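Local coordinates for protein cysteine hydrolase (Vibrio cholerae, PDB 6V98) that acts as a type VI secretion system effector, probably a cysteine hydrolase related to papain-like peptidases, used against rival bacteria, at residues Val79-Val84 with Leu97-Glu102; Leu7-Phe12 with Ser114-Arg119; Gly108-Ile113 with Tyr192-Asn197; Val47-Gly52 with Gly120-Glu125. All coordinates share one frame; numbering follows the deposited sequence.

Contact 1 (Val79-Val84 with Leu97-Glu102); sequences VGVSNV and LKVLKE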
loop_
_atom_site.group_PDB
_atom_site.type_symbol
_atom_site.label_atom_id
_atom_site.label_comp_id
_atom_site.label_asym_id
_atom_site.label_seq_id
_atom_site.Cartn_x
_atom_site.Cartn_y
_atom_site.Cartn_z
ATOM N N VAL A 79 -4.451 -7.394 5.663
ATOM C CA VAL A 79 -5.787 -7.047 6.141
ATOM C C VAL A 79 -6.777 -7.499 5.084
ATOM O O VAL A 79 -6.676 -7.084 3.926
ATOM C CB VAL A 79 -5.944 -5.544 6.402
ATOM C CG1 VAL A 79 -7.359 -5.253 6.935
ATOM C CG2 VAL A 79 -4.874 -5.048 7.360
ATOM N N GLY A 80 -7.735 -8.337 5.478
ATOM C CA GLY A 80 -8.791 -8.727 4.559
ATOM C C GLY A 80 -9.618 -7.538 4.103
ATOM O O GLY A 80 -10.009 -6.710 4.932
ATOM N N VAL A 81 -9.865 -7.422 2.795
ATOM C CA VAL A 81 -10.701 -6.366 2.232
ATOM C C VAL A 81 -11.641 -6.977 1.201
ATOM O O VAL A 81 -11.466 -8.114 0.754
ATOM C CB VAL A 81 -9.886 -5.222 1.586
ATOM C CG1 VAL A 81 -9.100 -4.447 2.649
ATOM C CG2 VAL A 81 -8.954 -5.763 0.503
ATOM N N SER A 82 -12.660 -6.207 0.834
ATOM C CA SER A 82 -13.563 -6.643 -0.219
ATOM C C SER A 82 -12.830 -6.687 -1.554
ATOM O O SER A 82 -11.848 -5.975 -1.771
ATOM C CB SER A 82 -14.774 -5.709 -0.318
ATOM O OG SER A 82 -15.496 -5.667 0.907
ATOM N N ASN A 83 -13.316 -7.535 -2.453
ATOM C CA ASN A 83 -12.850 -7.481 -3.828
ATOM C C ASN A 83 -13.535 -6.338 -4.565
ATOM O O ASN A 83 -14.630 -5.898 -4.202
ATOM C CB ASN A 83 -13.125 -8.797 -4.546
ATOM C CG ASN A 83 -12.335 -9.940 -3.954
ATOM O OD1 ASN A 83 -11.239 -9.738 -3.444
ATOM N ND2 ASN A 83 -12.890 -11.141 -4.013
ATOM N N VAL A 84 -12.883 -5.860 -5.615
ATOM C CA VAL A 84 -13.452 -4.829 -6.460
ATOM C C VAL A 84 -14.133 -5.482 -7.657
ATOM O O VAL A 84 -13.958 -6.666 -7.935
ATOM C CB VAL A 84 -12.389 -3.801 -6.917
ATOM C CG1 VAL A 84 -11.755 -3.124 -5.710
ATOM C CG2 VAL A 84 -11.319 -4.470 -7.789
ATOM N N LEU A 97 -14.402 2.504 -3.762
ATOM C CA LEU A 97 -14.766 3.259 -2.565
ATOM C C LEU A 97 -14.972 2.343 -1.364
ATOM O O LEU A 97 -14.625 2.703 -0.233
ATOM C CB LEU A 97 -16.047 4.072 -2.807
ATOM C CG LEU A 97 -15.966 5.464 -3.434
ATOM C CD1 LEU A 97 -17.367 5.921 -3.858
ATOM C CD2 LEU A 97 -15.336 6.455 -2.461
ATOM N N LYS A 98 -15.565 1.168 -1.579
ATOM C CA LYS A 98 -15.810 0.257 -0.467
ATOM C C LYS A 98 -14.500 -0.227 0.136
ATOM O O LYS A 98 -14.362 -0.311 1.363
ATOM C CB LYS A 98 -16.656 -0.924 -0.938
ATOM C CG LYS A 98 -17.010 -1.902 0.155
ATOM C CD LYS A 98 -17.935 -2.973 -0.368
ATOM C CE LYS A 98 -18.228 -3.988 0.708
ATOM N NZ LYS A 98 -19.048 -5.100 0.161
ATOM N N VAL A 99 -13.514 -0.523 -0.718
ATOM C CA VAL A 99 -12.203 -0.956 -0.251
ATOM C C VAL A 99 -11.471 0.184 0.436
ATOM O O VAL A 99 -10.792 -0.020 1.447
ATOM C CB VAL A 99 -11.378 -1.511 -1.428
ATOM C CG1 VAL A 99 -9.911 -1.745 -1.012
ATOM C CG2 VAL A 99 -12.005 -2.796 -1.943
ATOM N N LEU A 100 -11.557 1.395 -0.123
ATOM C CA LEU A 100 -10.822 2.509 0.462
ATOM C C LEU A 100 -11.351 2.820 1.854
ATOM O O LEU A 100 -10.576 3.042 2.790
ATOM C CB LEU A 100 -10.904 3.731 -0.450
ATOM C CG LEU A 100 -10.140 3.586 -1.782
ATOM C CD1 LEU A 100 -10.337 4.814 -2.667
ATOM C CD2 LEU A 100 -8.636 3.313 -1.539
ATOM N N LYS A 101 -12.675 2.822 2.011
ATOM C CA LYS A 101 -13.250 3.009 3.338
ATOM C C LYS A 101 -12.778 1.926 4.308
ATOM O O LYS A 101 -12.463 2.216 5.469
ATOM C CB LYS A 101 -14.770 3.008 3.244
ATOM C CG LYS A 101 -15.437 3.573 4.467
ATOM C CD LYS A 101 -16.929 3.734 4.245
ATOM C CE LYS A 101 -17.430 4.959 4.988
ATOM N NZ LYS A 101 -17.600 4.684 6.433
ATOM N N GLU A 102 -12.758 0.668 3.863
ATOM C CA GLU A 102 -12.281 -0.415 4.720
ATOM C C GLU A 102 -10.853 -0.154 5.174
ATOM O O GLU A 102 -10.534 -0.250 6.365
ATOM C CB GLU A 102 -12.376 -1.755 3.981
ATOM C CG GLU A 102 -13.820 -2.259 3.781
ATOM C CD GLU A 102 -13.893 -3.476 2.867
ATOM O OE1 GLU A 102 -12.937 -3.689 2.105
ATOM O OE2 GLU A 102 -14.900 -4.213 2.902
#

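Contact 2 (Leu7-Phe12 with Ser114-Arg119); sequences LIPVVF and SGVVLR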
loop_
_atom_site.group_PDB
_atom_site.type_symbol
_atom_site.label_atom_id
_atom_site.label_comp_id
_atom_site.label_asym_id
_atom_site.label_seq_id
_atom_site.Cartn_x
_atom_site.Cartn_y
_atom_site.Cartn_z
ATOM N N LEU A 7 -1.611 -2.064 -8.896
ATOM C CA LEU A 7 -0.915 -1.885 -7.622
ATOM C C LEU A 7 -1.154 -0.445 -7.185
ATOM O O LEU A 7 -0.808 0.493 -7.914
ATOM C CB LEU A 7 0.587 -2.187 -7.738
ATOM C CG LEU A 7 1.291 -2.425 -6.396
ATOM C CD1 LEU A 7 0.890 -3.796 -5.837
ATOM C CD2 LEU A 7 2.816 -2.329 -6.533
ATOM N N ILE A 8 -1.771 -0.273 -6.021
ATOM C CA ILE A 8 -2.172 1.044 -5.541
ATOM C C ILE A 8 -1.491 1.294 -4.204
ATOM O O ILE A 8 -2.059 0.962 -3.148
ATOM C CB ILE A 8 -3.700 1.156 -5.416
ATOM C CG1 ILE A 8 -4.365 0.739 -6.727
ATOM C CG2 ILE A 8 -4.108 2.573 -5.028
ATOM C CD1 ILE A 8 -5.880 0.791 -6.672
ATOM N N PRO A 9 -0.270 1.823 -4.205
ATOM C CA PRO A 9 0.302 2.362 -2.970
ATOM C C PRO A 9 -0.650 3.394 -2.399
ATOM O O PRO A 9 -1.160 4.251 -3.125
ATOM C CB PRO A 9 1.621 2.996 -3.435
ATOM C CG PRO A 9 1.971 2.266 -4.728
ATOM C CD PRO A 9 0.623 1.994 -5.364
ATOM N N VAL A 10 -0.910 3.304 -1.097
ATOM C CA VAL A 10 -1.787 4.254 -0.414
ATOM C C VAL A 10 -1.034 4.817 0.782
ATOM O O VAL A 10 -0.392 4.068 1.523
ATOM C CB VAL A 10 -3.124 3.604 0.004
ATOM C CG1 VAL A 10 -3.934 3.230 -1.254
ATOM C CG2 VAL A 10 -2.903 2.370 0.866
ATOM N N VAL A 11 -1.086 6.137 0.953
ATOM C CA VAL A 11 -0.509 6.812 2.104
ATOM C C VAL A 11 -1.627 7.545 2.832
ATOM O O VAL A 11 -2.540 8.092 2.203
ATOM C CB VAL A 11 0.617 7.785 1.686
ATOM C CG1 VAL A 11 1.092 8.614 2.872
ATOM C CG2 VAL A 11 1.796 6.998 1.076
ATOM N N PHE A 12 -1.566 7.524 4.158
ATOM C CA PHE A 12 -2.512 8.222 5.022
ATOM C C PHE A 12 -1.748 9.407 5.585
ATOM O O PHE A 12 -1.096 9.288 6.629
ATOM C CB PHE A 12 -3.007 7.298 6.140
ATOM C CG PHE A 12 -3.472 5.948 5.641
ATOM C CD1 PHE A 12 -2.610 4.855 5.641
ATOM C CD2 PHE A 12 -4.770 5.783 5.157
ATOM C CE1 PHE A 12 -3.033 3.620 5.170
ATOM C CE2 PHE A 12 -5.208 4.559 4.697
ATOM C CZ PHE A 12 -4.335 3.471 4.700
ATOM N N SER A 114 -3.835 9.422 0.104
ATOM C CA SER A 114 -3.141 9.840 -1.109
ATOM C C SER A 114 -2.525 8.600 -1.738
ATOM O O SER A 114 -1.796 7.877 -1.062
ATOM C CB SER A 114 -2.041 10.862 -0.797
ATOM O OG SER A 114 -2.559 12.050 -0.222
ATOM N N GLY A 115 -2.808 8.345 -3.026
ATOM C CA GLY A 115 -2.305 7.147 -3.667
ATOM C C GLY A 115 -1.849 7.398 -5.093
ATOM O O GLY A 115 -2.010 8.491 -5.641
ATOM N N VAL A 116 -1.243 6.366 -5.672
ATOM C CA VAL A 116 -0.979 6.301 -7.105
ATOM C C VAL A 116 -1.519 4.976 -7.608
ATOM O O VAL A 116 -1.598 3.996 -6.860
ATOM C CB VAL A 116 0.526 6.438 -7.454
ATOM C CG1 VAL A 116 1.024 7.822 -7.083
ATOM C CG2 VAL A 116 1.359 5.331 -6.762
ATOM N N VAL A 117 -1.873 4.937 -8.889
ATOM C CA VAL A 117 -2.415 3.733 -9.504
ATOM C C VAL A 117 -1.417 3.257 -10.546
ATOM O O VAL A 117 -1.189 3.932 -11.557
ATOM C CB VAL A 117 -3.795 3.980 -10.123
ATOM C CG1 VAL A 117 -4.331 2.702 -10.712
ATOM C CG2 VAL A 117 -4.761 4.545 -9.061
ATOM N N LEU A 118 -0.830 2.088 -10.311
ATOM C CA LEU A 118 0.192 1.519 -11.175
ATOM C C LEU A 118 -0.375 0.292 -11.865
ATOM O O LEU A 118 -1.188 -0.432 -11.289
ATOM C CB LEU A 118 1.429 1.115 -10.365
ATOM C CG LEU A 118 1.946 2.129 -9.356
ATOM C CD1 LEU A 118 3.077 1.528 -8.568
ATOM C CD2 LEU A 118 2.369 3.412 -10.071
ATOM N N ARG A 119 0.076 0.047 -13.091
ATOM C CA ARG A 119 -0.478 -1.032 -13.900
ATOM C C ARG A 119 0.624 -1.902 -14.487
ATOM O O ARG A 119 1.674 -1.404 -14.903
ATOM C CB ARG A 119 -1.346 -0.474 -15.044
ATOM C CG ARG A 119 -2.515 0.399 -14.582
ATOM C CD ARG A 119 -3.539 -0.367 -13.746
ATOM N NE ARG A 119 -4.201 -1.452 -14.473
ATOM C CZ ARG A 119 -5.175 -1.274 -15.368
ATOM N NH1 ARG A 119 -5.596 -0.055 -15.668
ATOM N NH2 ARG A 119 -5.727 -2.318 -15.967
#

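Contact 3 (Gly108-Ile113 with Tyr192-Asn197); sequences GQEGRI and YDYKTN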
loop_
_atom_site.group_PDB
_atom_site.type_symbol
_atom_site.label_atom_id
_atom_site.label_comp_id
_atom_site.label_asym_id
_atom_site.label_seq_id
_atom_site.Cartn_x
_atom_site.Cartn_y
_atom_site.Cartn_z
ATOM N N GLY A 108 -5.864 3.053 8.626
ATOM C CA GLY A 108 -5.499 4.425 8.347
ATOM C C GLY A 108 -6.042 5.496 9.267
ATOM O O GLY A 108 -6.071 6.667 8.872
ATOM N N GLN A 109 -6.465 5.130 10.483
ATOM C CA GLN A 109 -6.940 6.096 11.477
ATOM C C GLN A 109 -8.108 6.930 10.941
ATOM O O GLN A 109 -8.326 8.080 11.357
ATOM C CB GLN A 109 -5.801 7.000 11.963
ATOM C CG GLN A 109 -4.738 6.222 12.750
ATOM C CD GLN A 109 -3.674 7.113 13.363
ATOM O OE1 GLN A 109 -3.710 8.333 13.218
ATOM N NE2 GLN A 109 -2.693 6.495 14.033
ATOM N N GLU A 110 -8.862 6.345 10.014
ATOM C CA GLU A 110 -10.059 6.967 9.464
ATOM C C GLU A 110 -9.725 8.308 8.828
ATOM O O GLU A 110 -10.498 9.263 8.904
ATOM C CB GLU A 110 -11.153 7.117 10.530
ATOM C CG GLU A 110 -11.672 5.787 11.058
ATOM C CD GLU A 110 -12.606 5.963 12.236
ATOM O OE1 GLU A 110 -12.116 6.097 13.368
ATOM O OE2 GLU A 110 -13.825 6.010 12.014
ATOM N N GLY A 111 -8.551 8.380 8.193
ATOM C CA GLY A 111 -8.112 9.578 7.523
ATOM C C GLY A 111 -8.165 9.442 6.007
ATOM O O GLY A 111 -8.500 8.396 5.448
ATOM N N ARG A 112 -7.796 10.537 5.348
ATOM C CA ARG A 112 -7.786 10.564 3.892
ATOM C C ARG A 112 -6.624 9.740 3.350
ATOM O O ARG A 112 -5.657 9.438 4.053
ATOM C CB ARG A 112 -7.687 12.003 3.362
ATOM C CG ARG A 112 -6.303 12.647 3.504
ATOM C CD ARG A 112 -6.331 14.137 3.176
ATOM N NE ARG A 112 -5.058 14.814 3.458
ATOM C CZ ARG A 112 -4.110 15.042 2.550
ATOM N NH1 ARG A 112 -4.268 14.638 1.291
ATOM N NH2 ARG A 112 -2.999 15.679 2.893
ATOM N N ILE A 113 -6.727 9.395 2.068
ATOM C CA ILE A 113 -5.726 8.593 1.375
ATOM C C ILE A 113 -5.160 9.418 0.231
ATOM O O ILE A 113 -5.914 10.074 -0.495
ATOM C CB ILE A 113 -6.332 7.277 0.858
ATOM C CG1 ILE A 113 -6.742 6.395 2.039
ATOM C CG2 ILE A 113 -5.360 6.554 -0.118
ATOM C CD1 ILE A 113 -7.414 5.114 1.657
ATOM N N TYR A 192 -8.741 10.169 -1.725
ATOM C CA TYR A 192 -9.946 9.653 -1.098
ATOM C C TYR A 192 -10.125 10.349 0.238
ATOM O O TYR A 192 -9.170 10.457 1.011
ATOM C CB TYR A 192 -9.879 8.131 -0.898
ATOM C CG TYR A 192 -10.949 7.606 0.029
ATOM C CD1 TYR A 192 -12.248 7.410 -0.417
ATOM C CD2 TYR A 192 -10.662 7.300 1.358
ATOM C CE1 TYR A 192 -13.237 6.922 0.431
ATOM C CE2 TYR A 192 -11.651 6.814 2.217
ATOM C CZ TYR A 192 -12.932 6.632 1.746
ATOM O OH TYR A 192 -13.912 6.148 2.585
ATOM N N ASP A 193 -11.334 10.824 0.508
ATOM C CA ASP A 193 -11.656 11.402 1.807
ATOM C C ASP A 193 -12.610 10.480 2.545
ATOM O O ASP A 193 -13.667 10.115 2.015
ATOM C CB ASP A 193 -12.272 12.794 1.668
ATOM C CG ASP A 193 -12.596 13.410 3.015
ATOM O OD1 ASP A 193 -11.647 13.764 3.748
ATOM O OD2 ASP A 193 -13.796 13.517 3.346
ATOM N N TYR A 194 -12.240 10.120 3.777
ATOM C CA TYR A 194 -13.039 9.179 4.552
ATOM C C TYR A 194 -14.324 9.821 5.048
ATOM O O TYR A 194 -15.392 9.196 5.008
ATOM C CB TYR A 194 -12.224 8.662 5.732
ATOM C CG TYR A 194 -12.940 7.639 6.599
ATOM C CD1 TYR A 194 -12.966 6.294 6.244
ATOM C CD2 TYR A 194 -13.564 8.016 7.778
ATOM C CE1 TYR A 194 -13.612 5.360 7.035
ATOM C CE2 TYR A 194 -14.210 7.089 8.574
ATOM C CZ TYR A 194 -14.223 5.758 8.197
ATOM O OH TYR A 194 -14.854 4.822 8.983
ATOM N N LYS A 195 -14.239 11.069 5.513
ATOM C CA LYS A 195 -15.405 11.723 6.097
ATOM C C LYS A 195 -16.502 11.925 5.062
ATOM O O LYS A 195 -17.683 11.704 5.344
ATOM C CB LYS A 195 -15.000 13.059 6.725
ATOM C CG LYS A 195 -14.540 12.954 8.168
ATOM C CD LYS A 195 -14.976 11.636 8.767
ATOM C CE LYS A 195 -14.571 11.527 10.217
ATOM N NZ LYS A 195 -15.149 10.280 10.778
ATOM N N THR A 196 -16.142 12.356 3.860
ATOM C CA THR A 196 -17.144 12.517 2.813
ATOM C C THR A 196 -17.337 11.258 1.974
ATOM O O THR A 196 -18.304 11.187 1.208
ATOM C CB THR A 196 -16.780 13.691 1.899
ATOM O OG1 THR A 196 -15.521 13.429 1.273
ATOM C CG2 THR A 196 -16.674 14.974 2.711
ATOM N N ASN A 197 -16.454 10.270 2.122
ATOM C CA ASN A 197 -16.472 9.027 1.343
ATOM C C ASN A 197 -16.501 9.324 -0.148
ATOM O O ASN A 197 -17.316 8.790 -0.904
ATOM C CB ASN A 197 -17.628 8.113 1.755
ATOM C CG ASN A 197 -17.422 6.659 1.312
ATOM O OD1 ASN A 197 -16.302 6.130 1.330
ATOM N ND2 ASN A 197 -18.508 6.010 0.915
#

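Contact 4 (Val47-Gly52 with Gly120-Glu125); sequences VILING and GKFFSE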
loop_
_atom_site.group_PDB
_atom_site.type_symbol
_atom_site.label_atom_id
_atom_site.label_comp_id
_atom_site.label_asym_id
_atom_site.label_seq_id
_atom_site.Cartn_x
_atom_site.Cartn_y
_atom_site.Cartn_z
ATOM N N VAL A 47 -0.435 -0.982 0.716
ATOM C CA VAL A 47 -0.568 -1.193 -0.724
ATOM C C VAL A 47 -1.763 -2.096 -1.002
ATOM O O VAL A 47 -1.948 -3.127 -0.352
ATOM C CB VAL A 47 0.730 -1.760 -1.350
ATOM C CG1 VAL A 47 1.127 -3.102 -0.729
ATOM C CG2 VAL A 47 0.608 -1.840 -2.879
ATOM N N ILE A 48 -2.580 -1.690 -1.965
ATOM C CA ILE A 48 -3.662 -2.509 -2.484
ATOM C C ILE A 48 -3.177 -3.205 -3.739
ATOM O O ILE A 48 -2.568 -2.574 -4.610
ATOM C CB ILE A 48 -4.901 -1.654 -2.798
ATOM C CG1 ILE A 48 -5.383 -0.958 -1.529
ATOM C CG2 ILE A 48 -5.990 -2.536 -3.397
ATOM C CD1 ILE A 48 -6.526 0.056 -1.769
ATOM N N LEU A 49 -3.477 -4.494 -3.856
ATOM C CA LEU A 49 -3.100 -5.293 -5.016
ATOM C C LEU A 49 -4.358 -5.895 -5.625
ATOM O O LEU A 49 -5.121 -6.564 -4.925
ATOM C CB LEU A 49 -2.121 -6.403 -4.615
ATOM C CG LEU A 49 -1.859 -7.459 -5.690
ATOM C CD1 LEU A 49 -1.013 -6.870 -6.794
ATOM C CD2 LEU A 49 -1.172 -8.675 -5.092
ATOM N N ILE A 50 -4.578 -5.671 -6.919
ATOM C CA ILE A 50 -5.799 -6.131 -7.579
ATOM C C ILE A 50 -5.459 -6.951 -8.817
ATOM O O ILE A 50 -4.674 -6.511 -9.665
ATOM C CB ILE A 50 -6.714 -4.963 -7.970
ATOM C CG1 ILE A 50 -7.098 -4.169 -6.727
ATOM C CG2 ILE A 50 -7.964 -5.507 -8.676
ATOM C CD1 ILE A 50 -7.717 -2.826 -7.040
ATOM N N ASN A 51 -6.064 -8.138 -8.916
ATOM C CA ASN A 51 -6.030 -8.941 -10.135
ATOM C C ASN A 51 -6.879 -8.279 -11.216
ATOM O O ASN A 51 -8.096 -8.133 -11.053
ATOM C CB ASN A 51 -6.552 -10.348 -9.852
ATOM C CG ASN A 51 -6.328 -11.296 -11.020
ATOM O OD1 ASN A 51 -6.782 -11.040 -12.132
ATOM N ND2 ASN A 51 -5.599 -12.381 -10.777
ATOM N N GLY A 52 -6.241 -7.894 -12.326
ATOM C CA GLY A 52 -6.948 -7.189 -13.385
ATOM C C GLY A 52 -7.956 -8.027 -14.146
ATOM O O GLY A 52 -8.827 -7.464 -14.820
ATOM N N GLY A 120 0.346 -3.194 -14.585
ATOM C CA GLY A 120 1.266 -4.119 -15.215
ATOM C C GLY A 120 0.774 -5.533 -15.004
ATOM O O GLY A 120 -0.270 -5.765 -14.389
ATOM N N LYS A 121 1.542 -6.484 -15.536
ATOM C CA LYS A 121 1.244 -7.903 -15.347
ATOM C C LYS A 121 2.126 -8.397 -14.212
ATOM O O LYS A 121 3.307 -8.684 -14.419
ATOM C CB LYS A 121 1.478 -8.696 -16.629
ATOM C CG LYS A 121 0.582 -8.276 -17.790
ATOM C CD LYS A 121 -0.876 -8.608 -17.493
ATOM C CE LYS A 121 -1.808 -8.187 -18.618
ATOM N NZ LYS A 121 -1.105 -7.670 -19.821
ATOM N N PHE A 122 1.563 -8.488 -13.002
ATOM C CA PHE A 122 2.406 -8.838 -11.867
ATOM C C PHE A 122 1.664 -9.428 -10.676
ATOM O O PHE A 122 2.263 -9.567 -9.607
ATOM C CB PHE A 122 3.192 -7.607 -11.397
ATOM C CG PHE A 122 2.348 -6.387 -11.218
ATOM C CD1 PHE A 122 1.318 -6.363 -10.283
ATOM C CD2 PHE A 122 2.577 -5.260 -11.978
ATOM C CE1 PHE A 122 0.520 -5.244 -10.128
ATOM C CE2 PHE A 122 1.780 -4.131 -11.822
ATOM C CZ PHE A 122 0.761 -4.121 -10.889
ATOM N N PHE A 123 0.376 -9.768 -10.820
ATOM C CA PHE A 123 -0.398 -10.143 -9.639
ATOM C C PHE A 123 0.242 -11.306 -8.884
ATOM O O PHE A 123 0.433 -11.228 -7.665
ATOM C CB PHE A 123 -1.841 -10.490 -10.002
ATOM C CG PHE A 123 -2.660 -10.896 -8.807
ATOM C CD1 PHE A 123 -3.323 -9.942 -8.044
ATOM C CD2 PHE A 123 -2.732 -12.222 -8.417
ATOM C CE1 PHE A 123 -4.063 -10.312 -6.929
ATOM C CE2 PHE A 123 -3.467 -12.592 -7.304
ATOM C CZ PHE A 123 -4.129 -11.636 -6.563
ATOM N N SER A 124 0.539 -12.411 -9.573
ATOM C CA SER A 124 1.055 -13.571 -8.844
ATOM C C SER A 124 2.433 -13.285 -8.259
ATOM O O SER A 124 2.748 -13.734 -7.149
ATOM C CB SER A 124 1.095 -14.807 -9.747
ATOM O OG SER A 124 2.093 -14.694 -10.741
ATOM N N GLU A 125 3.260 -12.521 -8.974
ATOM C CA GLU A 125 4.578 -12.180 -8.446
ATOM C C GLU A 125 4.476 -11.266 -7.231
ATOM O O GLU A 125 5.238 -11.415 -6.266
ATOM C CB GLU A 125 5.419 -11.520 -9.527
ATOM C CG GLU A 125 5.799 -12.450 -10.677
ATOM C CD GLU A 125 4.761 -12.514 -11.780
ATOM O OE1 GLU A 125 5.027 -13.209 -12.785
ATOM O OE2 GLU A 125 3.687 -11.880 -11.646
#

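Contact 1 (Val79-Val84 with Leu97-Glu102)
Ser82 and Val99 bring the two backbones closest, CA to CA 5.8 Å, where the irregular segment Val79-Val84 runs past one side of the helix containing Leu97-Glu102. Glu102 spans the gap with a two-pronged grip on Ser82. Glu102 OE1 takes Ser82 N at 2.8 Å through the syn lone pair, with an almost straight N-H...O angle of 176°. Glu102 OE2 receives Ser82 OG at a short 2.5 Å, also from the syn side but 19° out of the carboxylate plane. The serine hydroxyl stands beside its own backbone N (chi1 -59°), which lets both donors meet one carboxylate and holds the carboxylate against rotation. From the neighbouring helical turn the extended chain of Lys98 reaches alongside, and its CE comes within 3.2 Å of Ser82 OG; the lysine may temper the negative charge of the glutamate. Beneath these polar groups Val99 supplies the apolar floor: Val99 CG2 meets CG1 of Val84 at 3.8 Å, the two side chains crossing at about a right angle, and also presses on Ser82 O at 3.2 Å, a buried carbonyl for which no hydrogen-bond partner is found. Val81 rests its CB on Glu102 OE1. Further in, Val99 packs on Ile48, placing the arrangement at a helix-on-sheet layer, with the two hydrogen bonds of the Glu102 carboxylate tying the loop after strand 75-78 to helix 93-107.

Contact 2 (Leu7-Phe12 with Ser114-Arg119)
Leu118 sits beside Leu7 on the same face of the sheet and reaches Pro9. Its CB sits 4.3 Å from Leu7 CB and also faces the carbonyl O of Leu7. Leu118 CG, turned beside its own backbone N by a chi1 of -46°, stays close to Leu7 O at 3.5 Å, and CD1 at the tip reaches the proline ring, 4.1 Å from Pro9 CD. On the same ring Val116 sets CG2 3.7 Å from Pro9 CD, its side chain crossing the proline at about a right angle. The strands 5-12 and 113-120 are antiparallel neighbours in the middle of the seven-stranded sheet that forms the core of the fold, consistent with the papain-like (clan CA) assignment of the family. Leu7 and Leu118 exchange two backbone hydrogen bonds, as do Val11 and Ser114. Between them the ladder is incomplete, because Pro9 has no N-H to offer. Val116 N gives only a weak bond to Pro9 O, and the buried Val116 O has no hydrogen-bond partner; it receives instead a CA-H...O contact from Ile8 CA at 3.3 Å. Next to this gap Gly115, paired with Val10, lets Pro9 O approach its CA to 3.2 Å. Helix 176-184 covers Val11, Ser114 and Val116, and Gln184, a calcium ligand, donates through NE2 to Gly115 O.

Contact 3 (Gly108-Ile113 with Tyr192-Asn197)
The ring of Tyr194 carries Glu110 on one face: CB stands 3.6 Å above the plane, offset toward the rim, in a CH-pi contact 26° off the ring normal. Lys195 NZ lies at the edge of that ring, in its plane. Around the second ring, that of Tyr192, Ile113 CD1 approaches CD2 obliquely at 3.9 Å, while Asn197 OD1 sits at the edge. The contact marks the beginning of an antiparallel pairing between strands 113-120 and 188-193, followed on one side by the turn of a beta hairpin that leads to strand 198-202. Ile113 and Tyr192 form a hydrogen-bonded pair: Ile113 N gives to Tyr192 O at 2.9 Å, and Tyr192 N returns a bond to Ile113 O at 3.1 Å. Arg112 sets its CB 3.2 Å from the same Tyr192 O; with CG wedged between the backbone N and carbonyl carbon, the rest of its chain leads away to a salt bridge with Asp14. Glu110, extended beyond CG, crosses the Tyr194 ring obliquely, CB and CG over its CE2 side and the carboxylate plane 80° from the ring. Where strand 188-193 ends, Asp193 OD2 holds the turn as an Asx motif, accepting from both Thr196 N and Thr196 OG1. Tyr192 OH likewise bonds within the turn, reaching Asn197 OD1 at 2.7 Å with the hydroxyl oxygen tilted 17° from the amide carbonyl plane.

Contact 4 (Val47-Gly52 with Gly120-Glu125)
Asn51 OD1 is gripped by two backbone amides, those of Glu53 and Thr54, while the rest of the same side chain lies against Phe123. The two hydrogen bonds, from the amides two and three residues on, form an Asx turn after strand 44-50; they hold the rotation of the side-chain amide and so direct ND2 toward the aromatic ring at the start of helix 123-134. Asn51 CB lies over a face of Phe123, 3.9 Å from the ring centroid and 20° off its normal, a CH-pi contact. Asn51 ND2 is also over a face, 3.7 Å from Phe123 CD2, with the amide plane turned 53° from that of the ring. The backbone comes in too: Asn51 N is 3.4 Å from Phe123 CD1. With CG anti to its backbone N (chi1 179°), the Phe123 side chain projects from the first turn of the helix across the end of the strand. Leu49 meets it obliquely, its CG 3.7 Å from CD1 of Phe123 and its CD2 3.8 Å from CE1.

Leu49 CD1 lies between the two aromatic residues, touching Phe123 as well as the edge of Phe122, which occupies the N-cap position. Leu49 and Phe122 run past one another in opposite directions here. No hydrogen bond joins the two segments directly; Asp5 mediates instead, OD1 receiving Gly52 N and OD2 receiving the amides of both Phe122 and Phe123. Phe122 also packs on Leu7, and at the rim of its ring Leu49 CD1 lies near the plane, 4.0 Å from Phe122 CE1.

Contact 2 is the middle of the sheet, and the others lie around it. Contact 4 shares its layer: Ile8 N and Ile48 O are 2.8 Å apart, a probable hydrogen bond, and Leu7 CB touches Phe122 CZ at 3.7 Å. At the far end contact 3 adds the next strand, 188-193, to strand 113-120, with Phe12 CE2 3.6 Å from Ile113 CG1; its centre is about 23 Å from that of contact 4. Contact 1 packs on strand 44-50, Val84 meeting Ile50, and Lys101 CA touches Tyr192 OH at 3.3 Å. A calcium ion lies about 5 Å from the Ser114 side chain, and a calcium ion about 6 Å from that of Arg112. Val11 touches Met153, the residue after the dimethylarsinoyl-modified Cys152.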